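Local coordinates for protein excinuclease ABC, subunit A. (Deinococcus radiodurans, PDB 2VF7) that probably binds DNA and recognises damage in excision repair as a UvrA-family, zinc-containing ATPase of the ABC superfamily, at residues A[25-31]-A[458-464]; A[42-46]-A[765-769]. The protein carries 1 engineered substitution. One frame throughout, in Å; residues are numbered along the deposited sequence. Where two conformers were deposited one is given.

Contact 1 of 2, residues A[25-31]-A[458-464]; sequences NLKDISV and GEKGGEI. With ADP (adenosine-5'-diphosphate), chain E.
At the ribose end of the first ADP site, Asn25, a residue of that pocket, reaches across to the glycine-rich loop 458-464. Its amide is turned two ways: ND2 donates to Gly458 O over 2.8 Å in a nearly straight bond (168°), with the acceptor in the amide plane of Asn25, while OD1 faces the nucleotide and comes within 3.0 Å of ADP C5'. CG sits between the backbone N and the carbonyl carbon (chi1 68°), which turns the amide between Gly458 O and the ribose. Gly458 O is gripped twice, by Asn25 ND2 and by Gly461 N from opposite faces of its plane.

Farther along, the backbones meet directly: Lys27 N donates to Gly462 O at 3.0 Å. Gly462 CA makes a CH...O contact of 3.4 Å with Asn25 O. A side chain on Gly462 would run into that same oxygen. The Lys27 chain, bent at chi2 (-75°), lies alongside the loop, so that CE passes Gly461 O at 3.2 Å and NZ bonds to Glu459 O at 3.1 Å.

Past the glycines, Ile29 CD1 meets Ile464 CG1 at 4.0 Å, the two side chains crossing at about a right angle. Leu26 and Ile464 lean on helix 49-69, Ile464 also touches strand 449-453, and Ile29 and Val31 pack on strand 15-21, where Asp28 and Ile29 form a G1 bulge opposite Ala21.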
# COMPACT_ATOMS: atom_id res chain seq x y z
N ASN A 25 -4.46 14.79 25.33
CA ASN A 25 -4.55 15.20 26.72
C ASN A 25 -4.29 14.06 27.71
O ASN A 25 -4.49 14.21 28.90
CB ASN A 25 -5.89 15.89 26.99
CG ASN A 25 -7.06 14.96 26.89
OD1 ASN A 25 -7.12 14.11 25.99
ND2 ASN A 25 -8.01 15.10 27.81
N LEU A 26 -3.84 12.91 27.23
CA LEU A 26 -3.52 11.81 28.13
C LEU A 26 -2.38 12.30 29.03
O LEU A 26 -1.49 13.01 28.57
CB LEU A 26 -3.17 10.56 27.34
CG LEU A 26 -4.24 9.58 26.83
CD1 LEU A 26 -5.68 10.07 26.93
CD2 LEU A 26 -3.95 9.12 25.43
N LYS A 27 -2.45 11.97 30.31
CA LYS A 27 -1.49 12.49 31.28
C LYS A 27 -0.34 11.53 31.52
O LYS A 27 -0.02 11.25 32.67
CB LYS A 27 -2.17 12.79 32.62
CG LYS A 27 -3.35 13.75 32.58
CD LYS A 27 -2.91 15.17 32.41
CE LYS A 27 -4.09 16.09 32.12
NZ LYS A 27 -3.66 17.51 32.23
N ASP A 28 0.28 11.01 30.47
CA ASP A 28 1.42 10.10 30.68
C ASP A 28 0.94 8.94 31.56
O ASP A 28 1.45 8.73 32.65
CB ASP A 28 2.55 10.86 31.39
CG ASP A 28 3.92 10.25 31.16
OD1 ASP A 28 4.82 10.50 31.98
OD2 ASP A 28 4.12 9.54 30.15
N ILE A 29 -0.09 8.23 31.07
CA ILE A 29 -0.79 7.20 31.86
C ILE A 29 -0.23 5.78 31.68
O ILE A 29 0.45 5.48 30.68
CB ILE A 29 -2.36 7.19 31.58
CG1 ILE A 29 -2.69 6.67 30.18
CG2 ILE A 29 -2.98 8.56 31.77
CD1 ILE A 29 -2.89 5.16 30.11
N SER A 30 -0.53 4.92 32.65
CA SER A 30 -0.32 3.48 32.55
C SER A 30 -1.65 2.79 32.75
O SER A 30 -2.38 3.11 33.67
CB SER A 30 0.65 2.99 33.63
OG SER A 30 1.92 3.54 33.46
N VAL A 31 -1.98 1.86 31.86
CA VAL A 31 -3.17 1.05 32.02
C VAL A 31 -2.93 -0.35 31.47
O VAL A 31 -2.08 -0.55 30.62
CB VAL A 31 -4.43 1.73 31.35
CG1 VAL A 31 -4.36 1.69 29.85
CG2 VAL A 31 -5.70 1.08 31.82
N GLY A 458 -10.78 17.51 28.48
CA GLY A 458 -9.58 18.29 28.18
C GLY A 458 -8.47 18.28 29.22
O GLY A 458 -8.06 17.23 29.70
N GLU A 459 -7.98 19.47 29.56
CA GLU A 459 -6.87 19.63 30.49
C GLU A 459 -7.25 19.15 31.90
O GLU A 459 -6.37 18.89 32.73
CB GLU A 459 -6.39 21.09 30.51
CG GLU A 459 -6.52 21.82 29.15
CD GLU A 459 -5.51 22.93 28.93
OE1 GLU A 459 -5.91 24.12 28.84
OE2 GLU A 459 -4.30 22.63 28.83
N LYS A 460 -8.55 19.02 32.15
CA LYS A 460 -9.09 18.55 33.43
C LYS A 460 -9.51 17.08 33.37
O LYS A 460 -10.18 16.60 34.26
CB LYS A 460 -10.29 19.39 33.86
CG LYS A 460 -9.95 20.78 34.37
CD LYS A 460 -11.22 21.45 34.86
CE LYS A 460 -10.95 22.66 35.72
NZ LYS A 460 -12.23 23.18 36.28
N GLY A 461 -9.11 16.40 32.30
CA GLY A 461 -9.33 14.96 32.16
C GLY A 461 -8.05 14.26 31.79
O GLY A 461 -6.96 14.67 32.18
N GLY A 462 -8.17 13.18 31.02
CA GLY A 462 -6.99 12.48 30.51
C GLY A 462 -6.29 11.55 31.50
O GLY A 462 -5.15 11.18 31.28
N GLU A 463 -6.96 11.20 32.59
CA GLU A 463 -6.45 10.19 33.53
C GLU A 463 -7.36 8.97 33.71
O GLU A 463 -8.52 8.97 33.31
CB GLU A 463 -6.07 10.81 34.88
CG GLU A 463 -6.94 11.94 35.32
CD GLU A 463 -6.20 12.94 36.18
OE1 GLU A 463 -5.02 12.69 36.53
OE2 GLU A 463 -6.78 13.99 36.50
N ILE A 464 -6.80 7.90 34.28
CA ILE A 464 -7.51 6.63 34.40
C ILE A 464 -8.12 6.61 35.76
O ILE A 464 -7.42 6.65 36.76
CB ILE A 464 -6.56 5.39 34.20
CG1 ILE A 464 -5.80 5.44 32.86
CG2 ILE A 464 -7.31 4.06 34.37
CD1 ILE A 464 -6.68 5.69 31.65
PB ADP E . -13.31 11.41 23.89
O1B ADP E . -13.79 10.97 25.24
O2B ADP E . -14.13 12.53 23.30
O3B ADP E . -13.13 10.25 22.93
PA ADP E . -11.03 12.67 22.88
O1A ADP E . -11.96 12.85 21.68
O2A ADP E . -9.76 11.89 22.70
O3A ADP E . -11.84 12.05 24.11
O5' ADP E . -10.58 14.15 23.32
C5' ADP E . -9.42 14.45 24.10
C4' ADP E . -8.64 15.54 23.39
O4' ADP E . -8.08 14.99 22.19
C3' ADP E . -9.46 16.75 22.96
O3' ADP E . -8.73 17.98 23.17
C2' ADP E . -9.68 16.48 21.47
O2' ADP E . -9.97 17.65 20.71
C1' ADP E . -8.37 15.82 21.07
N9 ADP E . -8.48 14.96 19.88
C8 ADP E . -9.25 13.86 19.78
N7 ADP E . -9.16 13.27 18.57
C5 ADP E . -8.29 14.02 17.87
C6 ADP E . -7.71 13.94 16.52
N6 ADP E . -8.08 12.95 15.67
N1 ADP E . -6.83 14.90 16.17
C2 ADP E . -6.45 15.90 17.00
N3 ADP E . -6.93 16.02 18.24
C4 ADP E . -7.83 15.12 18.73

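Contact 2 of 2, residues A[42-46]-A[765-769]; sequences TGVSG and HPADV. With ADP (adenosine-5'-diphosphate), chain E.
One carboxylate oxygen, Asp768 OD2, gathers three donors and joins the two segments. Ser45 N reaches its syn lone pair over 3.2 Å (161°), and Ser45 OG donates to the same oxygen from above the carboxylate plane over 3.1 Å. The third is His765 N, which meets Asp768 OD2 from the anti side at 3.1 Å, tilted out of the carboxylate plane. Ser45 OG stands between the backbone N and the carbonyl carbon (chi1 71°), a setting that lets amide and hydroxyl of one residue grip the same acceptor. The other oxygen, Asp768 OD1, accepts from a water that also donates to Ser45 O, a second bridge beside the direct bonds. Replacing Asp768 by an alanine removes the carboxylate, and is likely to leave Ser45 N, Ser45 OG and His765 N without their common acceptor and the water without one of its mates.

His765 is the N-cap of helix 766-781: its ND1 accepts from Ala767 N at 3.1 Å, while the His765 N to Asp768 OD2 bond runs the other way, and the two residues form a capping box. The imidazole lies between Val44 CG1 over one face, 4.0 Å from His765 ND1, and Pro766 CD over the other, offset toward the rim; Gly43 O comes to His765 CD2 obliquely. Val44 CB also touches Asp768 OD1, and Gln480 of helix 480-487 packs against both Val44 and Ala767.

On the nucleotide side, Gly46 N donates to ADP O2B at 2.8 Å, and Gly43 O is bonded to Lys49 NZ, as expected of a Walker A P-loop. The sequence at 765-769 follows a Walker B-like strand, 753-758, so the pairing is consistent with the D-loop of one ABC nucleotide-binding domain meeting the P-loop of the other.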
# COMPACT_ATOMS: atom_id res chain seq x y z
N THR A 42 -14.81 4.29 28.71
CA THR A 42 -15.90 5.19 29.11
C THR A 42 -15.47 6.50 29.79
O THR A 42 -14.30 6.67 30.14
CB THR A 42 -16.96 4.47 29.98
OG1 THR A 42 -16.49 4.34 31.33
CG2 THR A 42 -17.28 3.09 29.42
N GLY A 43 -16.42 7.42 29.96
CA GLY A 43 -16.13 8.72 30.53
C GLY A 43 -16.69 9.83 29.65
O GLY A 43 -17.11 9.57 28.52
N VAL A 44 -16.69 11.07 30.16
CA VAL A 44 -17.31 12.20 29.44
C VAL A 44 -16.62 12.44 28.11
O VAL A 44 -15.55 11.89 27.85
CB VAL A 44 -17.39 13.52 30.28
CG1 VAL A 44 -18.25 13.33 31.52
CG2 VAL A 44 -16.01 14.01 30.66
N SER A 45 -17.26 13.23 27.25
CA SER A 45 -16.70 13.52 25.95
C SER A 45 -15.58 14.51 26.15
O SER A 45 -15.68 15.39 26.99
CB SER A 45 -17.77 14.10 25.02
OG SER A 45 -18.12 15.39 25.44
N GLY A 46 -14.51 14.33 25.40
CA GLY A 46 -13.34 15.17 25.53
C GLY A 46 -12.43 14.70 26.64
O GLY A 46 -11.36 15.27 26.82
N HIS A 765 -21.93 11.79 26.74
CA HIS A 765 -22.07 11.01 27.96
C HIS A 765 -23.44 11.32 28.62
O HIS A 765 -23.97 12.41 28.45
CB HIS A 765 -20.89 11.34 28.87
CG HIS A 765 -20.78 10.46 30.07
ND1 HIS A 765 -21.33 10.80 31.29
CD2 HIS A 765 -20.19 9.26 30.24
CE1 HIS A 765 -21.09 9.84 32.16
NE2 HIS A 765 -20.40 8.90 31.55
N PRO A 766 -24.04 10.33 29.34
CA PRO A 766 -25.26 10.67 30.09
C PRO A 766 -25.16 11.98 30.89
O PRO A 766 -26.16 12.67 31.02
CB PRO A 766 -25.43 9.47 31.02
CG PRO A 766 -24.87 8.34 30.24
CD PRO A 766 -23.72 8.89 29.45
N ALA A 767 -23.98 12.31 31.40
CA ALA A 767 -23.77 13.54 32.17
C ALA A 767 -23.74 14.78 31.27
O ALA A 767 -24.13 15.87 31.71
CB ALA A 767 -22.50 13.46 32.99
N ASP A 768 -23.26 14.62 30.04
CA ASP A 768 -23.18 15.72 29.09
C ASP A 768 -24.58 16.14 28.64
O ASP A 768 -24.83 17.32 28.46
CB ASP A 768 -22.37 15.34 27.83
CG ASP A 768 -20.86 15.17 28.08
OD1 ASP A 768 -20.25 15.88 28.92
OD2 ASP A 768 -20.26 14.33 27.37
N VAL A 769 -25.47 15.17 28.45
CA VAL A 769 -26.76 15.48 27.83
C VAL A 769 -27.61 16.38 28.71
O VAL A 769 -28.35 17.22 28.19
CB VAL A 769 -27.52 14.21 27.28
CG1 VAL A 769 -26.75 12.93 27.52
CG2 VAL A 769 -28.95 14.10 27.81
PB ADP E . -13.31 11.41 23.89
O1B ADP E . -13.79 10.97 25.24
O2B ADP E . -14.13 12.53 23.30
O3B ADP E . -13.13 10.25 22.93
PA ADP E . -11.03 12.67 22.88
O1A ADP E . -11.96 12.85 21.68
O2A ADP E . -9.76 11.89 22.70
O3A ADP E . -11.84 12.05 24.11
O5' ADP E . -10.58 14.15 23.32
C5' ADP E . -9.42 14.45 24.10
C4' ADP E . -8.64 15.54 23.39
O4' ADP E . -8.08 14.99 22.19
C3' ADP E . -9.46 16.75 22.96
O3' ADP E . -8.73 17.98 23.17
C2' ADP E . -9.68 16.48 21.47
O2' ADP E . -9.97 17.65 20.71
C1' ADP E . -8.37 15.82 21.07
N9 ADP E . -8.48 14.96 19.88
C8 ADP E . -9.25 13.86 19.78
N7 ADP E . -9.16 13.27 18.57
C5 ADP E . -8.29 14.02 17.87
C6 ADP E . -7.71 13.94 16.52
N6 ADP E . -8.08 12.95 15.67
N1 ADP E . -6.83 14.90 16.17
C2 ADP E . -6.45 15.90 17.00
N3 ADP E . -6.93 16.02 18.24
C4 ADP E . -7.83 15.12 18.73
O HOH W 1 -17.66 17.22 28.06

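From the N terminus the chain runs from strand 15-21 through 25-31 into strand 29-34, then by strand 38-42 into the P-loop at 42-46. Only at 458-464 does contact 1 close, bringing the edge strand 29-34 of the three-stranded antiparallel sheet against the loop that leads to edge strand 464-468 of the six-stranded sheet. Contact 2 closes later, when 765-769 at the head of helix 766-781 returns to the P-loop and joins the second nucleotide-binding unit to the first. The segments alternate, so the two closures cross. They meet where Gly458 N lies 2.8 Å from Gly46 O, a probable hydrogen bond, and both touch the same ADP.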